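Local coordinates for protein NAD(P)H dehydrogenase (quinone) (Mycobacterium tuberculosis, PDB 1XDI) that uses FAD to reduce quinones such as menadione to quinols with electrons from NADH or NADPH, and may contribute to virulence by raising resistance to reactive oxygen intermediates, at residues Glu167-Leu178 with Ser269-Ser277; Ile347-Thr355 with Ile362-Ser370. All blocks are in the same frame, centred on the assembly; numbering follows the deposited sequence.

Contact 1. Residues Glu167-Leu178 with Ser269-Ser277. With FAD (flavin-adenine dinucleotide), chain C.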
loop_
_atom_site.group_PDB
_atom_site.type_symbol
_atom_site.label_atom_id
_atom_site.label_comp_id
_atom_site.label_asym_id
_atom_site.label_seq_id
_atom_site.Cartn_x
_atom_site.Cartn_y
_atom_site.Cartn_z
ATOM N N GLU A 167 -29.322 41.535 22.960
ATOM C CA GLU A 167 -28.512 42.656 23.418
ATOM C C GLU A 167 -27.450 42.326 24.446
ATOM O O GLU A 167 -26.282 42.666 24.273
ATOM C CB GLU A 167 -29.385 43.762 24.030
ATOM C CG GLU A 167 -30.584 44.292 23.226
ATOM C CD GLU A 167 -31.557 45.082 24.128
ATOM O OE1 GLU A 167 -31.020 45.927 24.912
ATOM O OE2 GLU A 167 -32.815 44.853 24.049
ATOM N N ARG A 168 -27.889 41.675 25.523
ATOM C CA ARG A 168 -27.051 41.336 26.663
ATOM C C ARG A 168 -26.906 39.840 26.934
ATOM O O ARG A 168 -25.845 39.400 27.406
ATOM C CB ARG A 168 -27.618 42.033 27.896
ATOM C CG ARG A 168 -27.577 43.542 27.834
ATOM C CD ARG A 168 -28.063 44.092 29.150
ATOM N NE ARG A 168 -28.324 45.522 29.086
ATOM C CZ ARG A 168 -29.128 46.179 29.917
ATOM N NH1 ARG A 168 -29.779 45.556 30.909
ATOM N NH2 ARG A 168 -29.286 47.483 29.730
ATOM N N ILE A 169 -27.980 39.086 26.669
ATOM C CA ILE A 169 -27.994 37.627 26.818
ATOM C C ILE A 169 -27.755 37.224 25.353
ATOM O O ILE A 169 -28.648 37.449 24.510
ATOM C CB ILE A 169 -29.388 37.071 27.271
ATOM C CG1 ILE A 169 -29.911 37.781 28.508
ATOM C CG2 ILE A 169 -29.247 35.599 27.590
ATOM C CD1 ILE A 169 -29.016 37.626 29.618
ATOM N N LEU A 170 -26.579 36.661 25.032
ATOM C CA LEU A 170 -26.257 36.316 23.626
ATOM C C LEU A 170 -25.948 34.889 23.277
ATOM O O LEU A 170 -25.325 34.205 24.060
ATOM C CB LEU A 170 -25.038 37.085 23.169
ATOM C CG LEU A 170 -24.976 38.569 23.484
ATOM C CD1 LEU A 170 -23.692 39.133 22.918
ATOM C CD2 LEU A 170 -26.157 39.273 22.840
ATOM N N THR A 171 -26.365 34.433 22.100
ATOM C CA THR A 171 -25.986 33.079 21.647
ATOM C C THR A 171 -24.772 33.423 20.773
ATOM O O THR A 171 -24.567 34.563 20.427
ATOM C CB THR A 171 -26.993 32.439 20.689
ATOM O OG1 THR A 171 -27.052 33.244 19.512
ATOM C CG2 THR A 171 -28.360 32.340 21.283
ATOM N N TRP A 172 -23.962 32.476 20.382
ATOM C CA TRP A 172 -22.844 32.865 19.530
ATOM C C TRP A 172 -23.266 33.486 18.168
ATOM O O TRP A 172 -22.515 34.307 17.590
ATOM C CB TRP A 172 -21.928 31.661 19.309
ATOM C CG TRP A 172 -22.598 30.570 18.646
ATOM C CD1 TRP A 172 -22.791 30.425 17.310
ATOM C CD2 TRP A 172 -23.190 29.435 19.265
ATOM N NE1 TRP A 172 -23.463 29.261 17.051
ATOM C CE2 TRP A 172 -23.726 28.633 18.241
ATOM C CE3 TRP A 172 -23.326 29.018 20.577
ATOM C CZ2 TRP A 172 -24.390 27.429 18.497
ATOM C CZ3 TRP A 172 -23.993 27.805 20.825
ATOM C CH2 TRP A 172 -24.513 27.032 19.790
ATOM N N ARG A 173 -24.442 33.118 17.647
ATOM C CA ARG A 173 -24.889 33.686 16.382
ATOM C C ARG A 173 -25.083 35.194 16.479
ATOM O O ARG A 173 -24.823 35.931 15.511
ATOM C CB ARG A 173 -26.171 33.022 15.893
ATOM C CG ARG A 173 -25.928 31.627 15.372
ATOM C CD ARG A 173 -27.162 30.838 15.033
ATOM N NE ARG A 173 -26.733 29.519 14.623
ATOM C CZ ARG A 173 -27.541 28.629 14.092
ATOM N NH1 ARG A 173 -28.812 28.946 13.943
ATOM N NH2 ARG A 173 -27.071 27.468 13.656
ATOM N N GLN A 174 -25.488 35.663 17.657
ATOM C CA GLN A 174 -25.705 37.087 17.909
ATOM C C GLN A 174 -24.515 38.012 18.239
ATOM O O GLN A 174 -24.648 39.204 18.148
ATOM C CB GLN A 174 -26.744 37.207 18.991
ATOM C CG GLN A 174 -27.960 36.405 18.615
ATOM C CD GLN A 174 -28.971 36.362 19.723
ATOM O OE1 GLN A 174 -28.635 36.088 20.868
ATOM N NE2 GLN A 174 -30.207 36.628 19.397
ATOM N N LEU A 175 -23.362 37.488 18.611
ATOM C CA LEU A 175 -22.222 38.336 18.931
ATOM C C LEU A 175 -21.854 39.508 17.957
ATOM O O LEU A 175 -21.380 40.560 18.390
ATOM C CB LEU A 175 -20.987 37.447 19.103
ATOM C CG LEU A 175 -21.080 36.484 20.264
ATOM C CD1 LEU A 175 -20.160 35.319 20.111
ATOM C CD2 LEU A 175 -20.753 37.266 21.525
ATOM N N TYR A 176 -22.054 39.329 16.657
ATOM C CA TYR A 176 -21.643 40.326 15.677
ATOM C C TYR A 176 -22.634 41.424 15.472
ATOM O O TYR A 176 -22.515 42.224 14.549
ATOM C CB TYR A 176 -21.345 39.639 14.362
ATOM C CG TYR A 176 -20.645 38.324 14.587
ATOM C CD1 TYR A 176 -19.380 38.255 15.169
ATOM C CD2 TYR A 176 -21.252 37.147 14.215
ATOM C CE1 TYR A 176 -18.759 37.034 15.350
ATOM C CE2 TYR A 176 -20.641 35.923 14.403
ATOM C CZ TYR A 176 -19.415 35.867 14.964
ATOM O OH TYR A 176 -18.886 34.618 15.189
ATOM N N ASP A 177 -23.620 41.459 16.344
ATOM C CA ASP A 177 -24.615 42.488 16.317
ATOM C C ASP A 177 -24.297 43.621 17.259
ATOM O O ASP A 177 -24.978 44.640 17.244
ATOM C CB ASP A 177 -25.917 41.897 16.709
ATOM C CG ASP A 177 -26.355 40.879 15.745
ATOM O OD1 ASP A 177 -25.908 40.991 14.582
ATOM O OD2 ASP A 177 -27.152 39.999 16.133
ATOM N N LEU A 178 -23.281 43.433 18.094
ATOM C CA LEU A 178 -22.850 44.438 19.050
ATOM C C LEU A 178 -22.023 45.494 18.330
ATOM O O LEU A 178 -21.287 45.161 17.389
ATOM C CB LEU A 178 -21.946 43.827 20.108
ATOM C CG LEU A 178 -22.335 42.566 20.846
ATOM C CD1 LEU A 178 -21.116 42.149 21.598
ATOM C CD2 LEU A 178 -23.503 42.773 21.821
ATOM N N SER A 269 -21.152 42.714 31.529
ATOM C CA SER A 269 -21.945 43.588 30.695
ATOM C C SER A 269 -22.855 42.687 29.850
ATOM O O SER A 269 -24.045 43.010 29.628
ATOM C CB SER A 269 -21.075 44.429 29.779
ATOM O OG SER A 269 -19.924 43.715 29.391
ATOM N N HIS A 270 -22.295 41.544 29.428
ATOM C CA HIS A 270 -22.994 40.588 28.569
ATOM C C HIS A 270 -22.772 39.142 28.969
ATOM O O HIS A 270 -21.791 38.818 29.626
ATOM C CB HIS A 270 -22.500 40.704 27.121
ATOM C CG HIS A 270 -22.308 42.110 26.643
ATOM N ND1 HIS A 270 -23.118 42.694 25.687
ATOM C CD2 HIS A 270 -21.411 43.055 27.002
ATOM C CE1 HIS A 270 -22.728 43.937 25.485
ATOM N NE2 HIS A 270 -21.695 44.181 26.272
ATOM N N ALA A 271 -23.684 38.272 28.545
ATOM C CA ALA A 271 -23.538 36.843 28.794
ATOM C C ALA A 271 -23.635 36.145 27.423
ATOM O O ALA A 271 -24.602 36.341 26.649
ATOM C CB ALA A 271 -24.631 36.332 29.732
ATOM N N LEU A 272 -22.603 35.374 27.101
ATOM C CA LEU A 272 -22.560 34.594 25.872
ATOM C C LEU A 272 -22.979 33.161 26.291
ATOM O O LEU A 272 -22.223 32.474 27.031
ATOM C CB LEU A 272 -21.122 34.541 25.311
ATOM C CG LEU A 272 -20.889 34.107 23.837
ATOM C CD1 LEU A 272 -19.623 33.325 23.715
ATOM C CD2 LEU A 272 -22.014 33.248 23.322
ATOM N N MET A 273 -24.163 32.702 25.871
ATOM C CA MET A 273 -24.546 31.317 26.180
ATOM C C MET A 273 -23.804 30.349 25.211
ATOM O O MET A 273 -23.960 30.392 23.966
ATOM C CB MET A 273 -26.058 31.127 26.081
ATOM C CG MET A 273 -26.862 31.762 27.215
ATOM S SD MET A 273 -26.082 31.518 28.839
ATOM C CE MET A 273 -26.043 33.183 29.285
ATOM N N THR A 274 -22.956 29.505 25.790
ATOM C CA THR A 274 -22.170 28.563 25.014
ATOM C C THR A 274 -22.525 27.163 25.400
ATOM O O THR A 274 -21.708 26.364 25.810
ATOM C CB THR A 274 -20.640 28.870 25.178
ATOM O OG1 THR A 274 -20.213 29.650 24.047
ATOM C CG2 THR A 274 -19.782 27.624 25.240
ATOM N N ILE A 275 -23.792 26.844 25.333
ATOM C CA ILE A 275 -24.095 25.467 25.650
ATOM C C ILE A 275 -23.948 24.689 24.330
ATOM O O ILE A 275 -23.051 24.990 23.504
ATOM C CB ILE A 275 -25.488 25.282 26.125
ATOM C CG1 ILE A 275 -25.762 26.140 27.343
ATOM C CG2 ILE A 275 -25.663 23.840 26.432
ATOM C CD1 ILE A 275 -27.223 26.387 27.435
ATOM N N GLY A 276 -24.802 23.705 24.109
ATOM C CA GLY A 276 -24.678 22.994 22.869
ATOM C C GLY A 276 -25.738 23.431 21.888
ATOM O O GLY A 276 -26.178 24.574 21.917
ATOM N N SER A 277 -26.135 22.506 21.016
ATOM C CA SER A 277 -27.161 22.771 20.026
ATOM C C SER A 277 -28.100 21.585 19.997
ATOM O O SER A 277 -27.836 20.571 20.635
ATOM C CB SER A 277 -26.539 22.956 18.654
ATOM O OG SER A 277 -25.355 23.725 18.772
HETATM P PA FAD C . -25.986 23.142 8.706
HETATM O O1A FAD C . -26.379 23.524 10.128
HETATM O O2A FAD C . -24.682 23.738 8.179
HETATM O O5B FAD C . -27.165 23.583 7.845
HETATM C C5B FAD C . -28.321 22.821 7.491
HETATM C C4B FAD C . -29.111 23.902 6.784
HETATM O O4B FAD C . -30.321 23.416 6.262
HETATM C C3B FAD C . -29.531 25.222 7.626
HETATM O O3B FAD C . -28.629 26.319 7.470
HETATM C C2B FAD C . -30.885 25.545 7.203
HETATM O O2B FAD C . -31.093 26.667 6.342
HETATM C C1B FAD C . -31.396 24.321 6.484
HETATM N N9A FAD C . -32.542 23.683 6.998
HETATM C C8A FAD C . -32.957 23.320 8.264
HETATM N N7A FAD C . -34.134 22.750 8.288
HETATM C C5A FAD C . -34.524 22.730 6.981
HETATM C C6A FAD C . -35.669 22.274 6.307
HETATM N N6A FAD C . -36.685 21.713 6.931
HETATM N N1A FAD C . -35.722 22.426 4.936
HETATM C C2A FAD C . -34.715 22.990 4.250
HETATM N N3A FAD C . -33.550 23.466 4.836
HETATM C C4A FAD C . -33.602 23.265 6.254
HETATM N N1 FAD C . -17.197 22.509 12.217
HETATM C C2 FAD C . -15.949 22.374 11.675
HETATM O O2 FAD C . -15.662 21.416 10.932
HETATM N N3 FAD C . -14.995 23.324 11.963
HETATM C C4 FAD C . -15.173 24.428 12.750
HETATM O O4 FAD C . -14.236 25.206 12.923
HETATM C C4X FAD C . -16.389 24.552 13.278
HETATM N N5 FAD C . -16.598 25.700 14.093
HETATM C C5X FAD C . -17.895 25.838 14.653
HETATM C C6 FAD C . -18.202 26.956 15.458
HETATM C C7 FAD C . -19.479 27.147 16.048
HETATM C C7M FAD C . -19.759 28.400 16.914
HETATM C C8 FAD C . -20.472 26.149 15.820
HETATM C C8M FAD C . -21.866 26.237 16.418
HETATM C C9 FAD C . -20.216 25.064 15.033
HETATM C C9A FAD C . -18.980 24.876 14.423
HETATM N N10 FAD C . -18.643 23.733 13.552
HETATM C C10 FAD C . -17.402 23.589 12.999
HETATM C "C1'" FAD C . -19.692 22.821 13.292
HETATM C "C2'" FAD C . -20.219 22.830 11.887
HETATM O "O2'" FAD C . -20.638 24.199 11.551
HETATM C "C3'" FAD C . -21.386 21.902 11.700
HETATM O "O3'" FAD C . -20.925 20.584 11.852
HETATM C "C4'" FAD C . -22.011 21.918 10.319
HETATM O "O4'" FAD C . -22.516 23.304 10.232
HETATM C "C5'" FAD C . -23.203 21.123 10.098
HETATM O "O5'" FAD C . -23.554 21.197 8.724
HETATM P P FAD C . -24.873 20.614 8.128
HETATM O O1P FAD C . -24.746 20.803 6.730
HETATM O O2P FAD C . -25.209 19.253 8.602
HETATM O O3P FAD C . -25.900 21.580 8.752
#

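Contact 2. Residues Ile347-Thr355 with Ile362-Ser370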
loop_
_atom_site.group_PDB
_atom_site.type_symbol
_atom_site.label_atom_id
_atom_site.label_comp_id
_atom_site.label_asym_id
_atom_site.label_seq_id
_atom_site.Cartn_x
_atom_site.Cartn_y
_atom_site.Cartn_z
ATOM N N ILE A 347 -17.544 5.869 6.907
ATOM C CA ILE A 347 -16.711 6.834 7.655
ATOM C C ILE A 347 -16.218 6.094 8.933
ATOM O O ILE A 347 -16.981 5.365 9.559
ATOM C CB ILE A 347 -17.492 8.134 8.141
ATOM C CG1 ILE A 347 -18.473 8.658 7.106
ATOM C CG2 ILE A 347 -16.574 9.275 8.295
ATOM C CD1 ILE A 347 -19.832 7.796 6.982
ATOM N N ARG A 348 -14.946 6.263 9.293
ATOM C CA ARG A 348 -14.372 5.668 10.502
ATOM C C ARG A 348 -14.158 6.862 11.434
ATOM O O ARG A 348 -13.410 7.763 11.097
ATOM C CB ARG A 348 -12.995 5.032 10.217
ATOM C CG ARG A 348 -12.992 3.656 9.503
ATOM C CD ARG A 348 -11.943 3.570 8.396
ATOM N NE ARG A 348 -10.564 3.318 8.809
ATOM C CZ ARG A 348 -9.498 3.837 8.180
ATOM N NH1 ARG A 348 -9.652 4.645 7.134
ATOM N NH2 ARG A 348 -8.254 3.531 8.551
ATOM N N LEU A 349 -14.783 6.884 12.601
ATOM C CA LEU A 349 -14.578 8.016 13.487
ATOM C C LEU A 349 -13.106 8.325 13.829
ATOM O O LEU A 349 -12.740 9.477 14.005
ATOM C CB LEU A 349 -15.340 7.830 14.801
ATOM C CG LEU A 349 -16.863 7.810 14.883
ATOM C CD1 LEU A 349 -17.427 9.129 14.374
ATOM C CD2 LEU A 349 -17.390 6.540 14.072
ATOM N N ARG A 350 -12.250 7.328 13.927
ATOM C CA ARG A 350 -10.910 7.646 14.299
ATOM C C ARG A 350 -10.017 8.115 13.164
ATOM O O ARG A 350 -8.781 8.090 13.259
ATOM C CB ARG A 350 -10.318 6.481 15.087
ATOM C CG ARG A 350 -10.865 6.421 16.548
ATOM C CD ARG A 350 -10.609 7.796 17.187
ATOM N NE ARG A 350 -11.119 8.014 18.546
ATOM C CZ ARG A 350 -11.476 9.227 19.004
ATOM N NH1 ARG A 350 -11.384 10.299 18.201
ATOM N NH2 ARG A 350 -11.902 9.388 20.263
ATOM N N THR A 351 -10.631 8.569 12.077
ATOM C CA THR A 351 -9.846 9.113 10.973
ATOM C C THR A 351 -10.180 10.605 10.879
ATOM O O THR A 351 -9.439 11.381 10.304
ATOM C CB THR A 351 -10.138 8.401 9.632
ATOM O OG1 THR A 351 -11.536 8.492 9.340
ATOM C CG2 THR A 351 -9.689 6.945 9.675
ATOM N N VAL A 352 -11.307 11.002 11.457
ATOM C CA VAL A 352 -11.705 12.406 11.496
ATOM C C VAL A 352 -10.584 13.210 12.120
ATOM O O VAL A 352 -10.045 12.795 13.157
ATOM C CB VAL A 352 -12.920 12.621 12.405
ATOM C CG1 VAL A 352 -13.238 14.096 12.560
ATOM C CG2 VAL A 352 -14.054 11.918 11.864
ATOM N N ALA A 353 -10.235 14.347 11.516
ATOM C CA ALA A 353 -9.165 15.236 12.010
ATOM C C ALA A 353 -9.946 16.394 12.568
ATOM O O ALA A 353 -10.853 16.869 11.907
ATOM C CB ALA A 353 -8.298 15.723 10.876
ATOM N N ALA A 354 -9.641 16.853 13.777
ATOM C CA ALA A 354 -10.426 17.953 14.310
ATOM C C ALA A 354 -9.552 18.997 15.041
ATOM O O ALA A 354 -8.619 18.636 15.796
ATOM C CB ALA A 354 -11.476 17.382 15.223
ATOM N N THR A 355 -9.817 20.282 14.810
ATOM C CA THR A 355 -9.017 21.278 15.491
ATOM C C THR A 355 -9.879 22.248 16.262
ATOM O O THR A 355 -11.015 22.469 15.884
ATOM C CB THR A 355 -8.172 22.115 14.534
ATOM O OG1 THR A 355 -8.771 23.408 14.419
ATOM C CG2 THR A 355 -8.066 21.483 13.136
ATOM N N ILE A 362 -5.068 23.657 18.084
ATOM C CA ILE A 362 -4.874 22.303 18.518
ATOM C C ILE A 362 -5.645 21.399 17.566
ATOM O O ILE A 362 -6.836 21.586 17.368
ATOM C CB ILE A 362 -5.421 22.121 19.895
ATOM C CG1 ILE A 362 -4.957 23.290 20.748
ATOM C CG2 ILE A 362 -4.971 20.758 20.462
ATOM C CD1 ILE A 362 -5.159 23.071 22.212
ATOM N N ALA A 363 -4.948 20.452 16.947
ATOM C CA ALA A 363 -5.571 19.474 16.043
ATOM C C ALA A 363 -5.124 18.071 16.467
ATOM O O ALA A 363 -4.000 17.876 16.947
ATOM C CB ALA A 363 -5.151 19.733 14.570
ATOM N N ALA A 364 -6.017 17.106 16.289
ATOM C CA ALA A 364 -5.705 15.733 16.610
ATOM C C ALA A 364 -6.391 14.790 15.616
ATOM O O ALA A 364 -7.300 15.223 14.888
ATOM C CB ALA A 364 -6.154 15.444 17.950
ATOM N N VAL A 365 -5.944 13.520 15.578
ATOM C CA VAL A 365 -6.514 12.472 14.704
ATOM C C VAL A 365 -6.146 11.105 15.269
ATOM O O VAL A 365 -5.018 10.903 15.739
ATOM C CB VAL A 365 -5.905 12.385 13.276
ATOM C CG1 VAL A 365 -6.981 12.076 12.284
ATOM C CG2 VAL A 365 -5.083 13.597 12.951
ATOM N N GLY A 366 -7.080 10.165 15.161
ATOM C CA GLY A 366 -6.826 8.814 15.601
ATOM C C GLY A 366 -6.843 8.537 17.089
ATOM O O GLY A 366 -7.321 9.346 17.886
ATOM N N VAL A 367 -6.258 7.400 17.466
ATOM C CA VAL A 367 -6.282 6.993 18.849
ATOM C C VAL A 367 -5.786 8.048 19.797
ATOM O O VAL A 367 -4.751 8.620 19.561
ATOM C CB VAL A 367 -5.447 5.711 19.087
ATOM C CG1 VAL A 367 -5.618 5.240 20.526
ATOM C CG2 VAL A 367 -5.894 4.598 18.151
ATOM N N PRO A 368 -6.522 8.335 20.874
ATOM C CA PRO A 368 -6.011 9.354 21.797
ATOM C C PRO A 368 -4.841 8.804 22.605
ATOM O O PRO A 368 -4.734 7.597 22.753
ATOM C CB PRO A 368 -7.215 9.655 22.683
ATOM C CG PRO A 368 -8.370 9.441 21.756
ATOM C CD PRO A 368 -7.977 8.184 21.009
ATOM N N GLN A 369 -3.953 9.652 23.133
ATOM C CA GLN A 369 -2.890 9.063 23.944
ATOM C C GLN A 369 -3.564 8.394 25.142
ATOM O O GLN A 369 -3.048 7.379 25.619
ATOM C CB GLN A 369 -1.820 10.055 24.444
ATOM C CG GLN A 369 -0.500 9.294 24.627
ATOM C CD GLN A 369 0.680 10.106 25.103
ATOM O OE1 GLN A 369 1.017 11.150 24.546
ATOM N NE2 GLN A 369 1.345 9.597 26.131
ATOM N N SER A 370 -4.709 8.941 25.604
ATOM C CA SER A 370 -5.467 8.356 26.734
ATOM C C SER A 370 -5.435 6.843 26.593
ATOM O O SER A 370 -4.841 6.125 27.421
ATOM C CB SER A 370 -6.947 8.733 26.714
ATOM O OG SER A 370 -7.159 10.121 26.686
#

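Contact 1. Residues Glu167-Leu178 with Ser269-Ser277
Strand 169-171 runs parallel to strand 270-273, their short axes 4.5 Å apart at closest approach and 30° apart in direction, with Ile-169 beside Ala-271 and Leu-170 beside Leu-272, at the edge of a parallel sheet of Rossmann type, consistent with the NAD(P)H-binding part of this family. Three nearly straight backbone bonds stitch them: Ala-271 N to Arg-168 O (2.7 Å), Leu-170 N to Ala-271 O, and Met-273 N to Leu-170 O. Ile-169, Ala-271 and Met-273 meet Val-249 of strand 246-251; Ala-271, small beside the other two, also touches Val-256. On the other face, Leu-272 has CG anti to its backbone N (chi1 -164°), which turns its branches toward Leu-175, where its CG meets Leu-175 CD2 at 3.9 Å, the two side chains crossing at about a right angle. Trp-172 is the bridge to the cofactor. FAD C7M lies over one face of its indole, offset toward the rim and 3.7 Å from CD1, while Gly-276 O sits in plane at the ring edge, 3.7 Å from CH2. Its NE1 is hydrogen-bonded to Asp-47. A broad aromatic suits this place: one face takes the flavin methyl C7M, C8M comes within 3.5 Å of NE1, and the indole N-H, tied to a carboxylate, probably fixes the ring's tilt.

Contact 2. Residues Ile347-Thr355 with Ile362-Ser370
Two successive torsions near -60° fold Arg-350 back over the opposing chain: CG lies anti to the carbonyl carbon (chi1 -76°), and the chain then bends at chi2 (-54°) before extending. This bend lays CD 3.7 Å from Gly-366 O and brings one face of the guanidinium over Pro-368, whose CG is 3.8 Å from Arg-350 NH2 and offset toward the rim of the group. The two side chains cross at about a right angle, a van der Waals contact of the flat cation with the proline ring, and Glu-221 forms a long, weak ion pair with NH2. Gly-366 fits here because its phi is positive (76°); its CA also donates a C-H...O contact to Arg-350 O. Pro-368, at the N-cap position, leads into helix 369-374. Strands 353-356 and 361-366 form a beta hairpin at one margin of the antiparallel sheet of the dimerisation domain. Ala-354 and Ala-364 form a hydrogen-bonded pair, N to O in both directions at 3.1 Å. Their methyls share a face on which Ala-354 touches Leu-324, an FAD-binding residue, and Ala-364 touches Tyr-220. The opposite face carries the non-hydrogen-bonded pair Thr-355 and Ala-363, where Thr-355 CG2 lies 3.7 Å from Ala-363 CB; Ala-363 and Val-365 also pack on Ile-427 of helix 423-436. From the second subunit, Leu-447 packs on Val-352 and Ala-353, and Val-449 on Thr-355.

Overall arrangement
Contacts 1 and 2 share no element and lie on opposite sides of the chain's centre, their own centres about 29 Å apart and their nearest atoms about 14 Å apart. Each joins an edge strand to its neighbour, but contact 1 does so in a parallel sheet between strands distant in sequence, contact 2 in an antiparallel hairpin. Contact 1 is partly buried and relies on bulky aliphatic and aromatic side chains, one of them reaching the flavin directly. Contact 2 is more deeply buried, built largely from alanine, glycine and valine, with an exposed arginine at its rim. Another subunit packs against contact 2, whereas contact 1 stays within its own chain and cofactor.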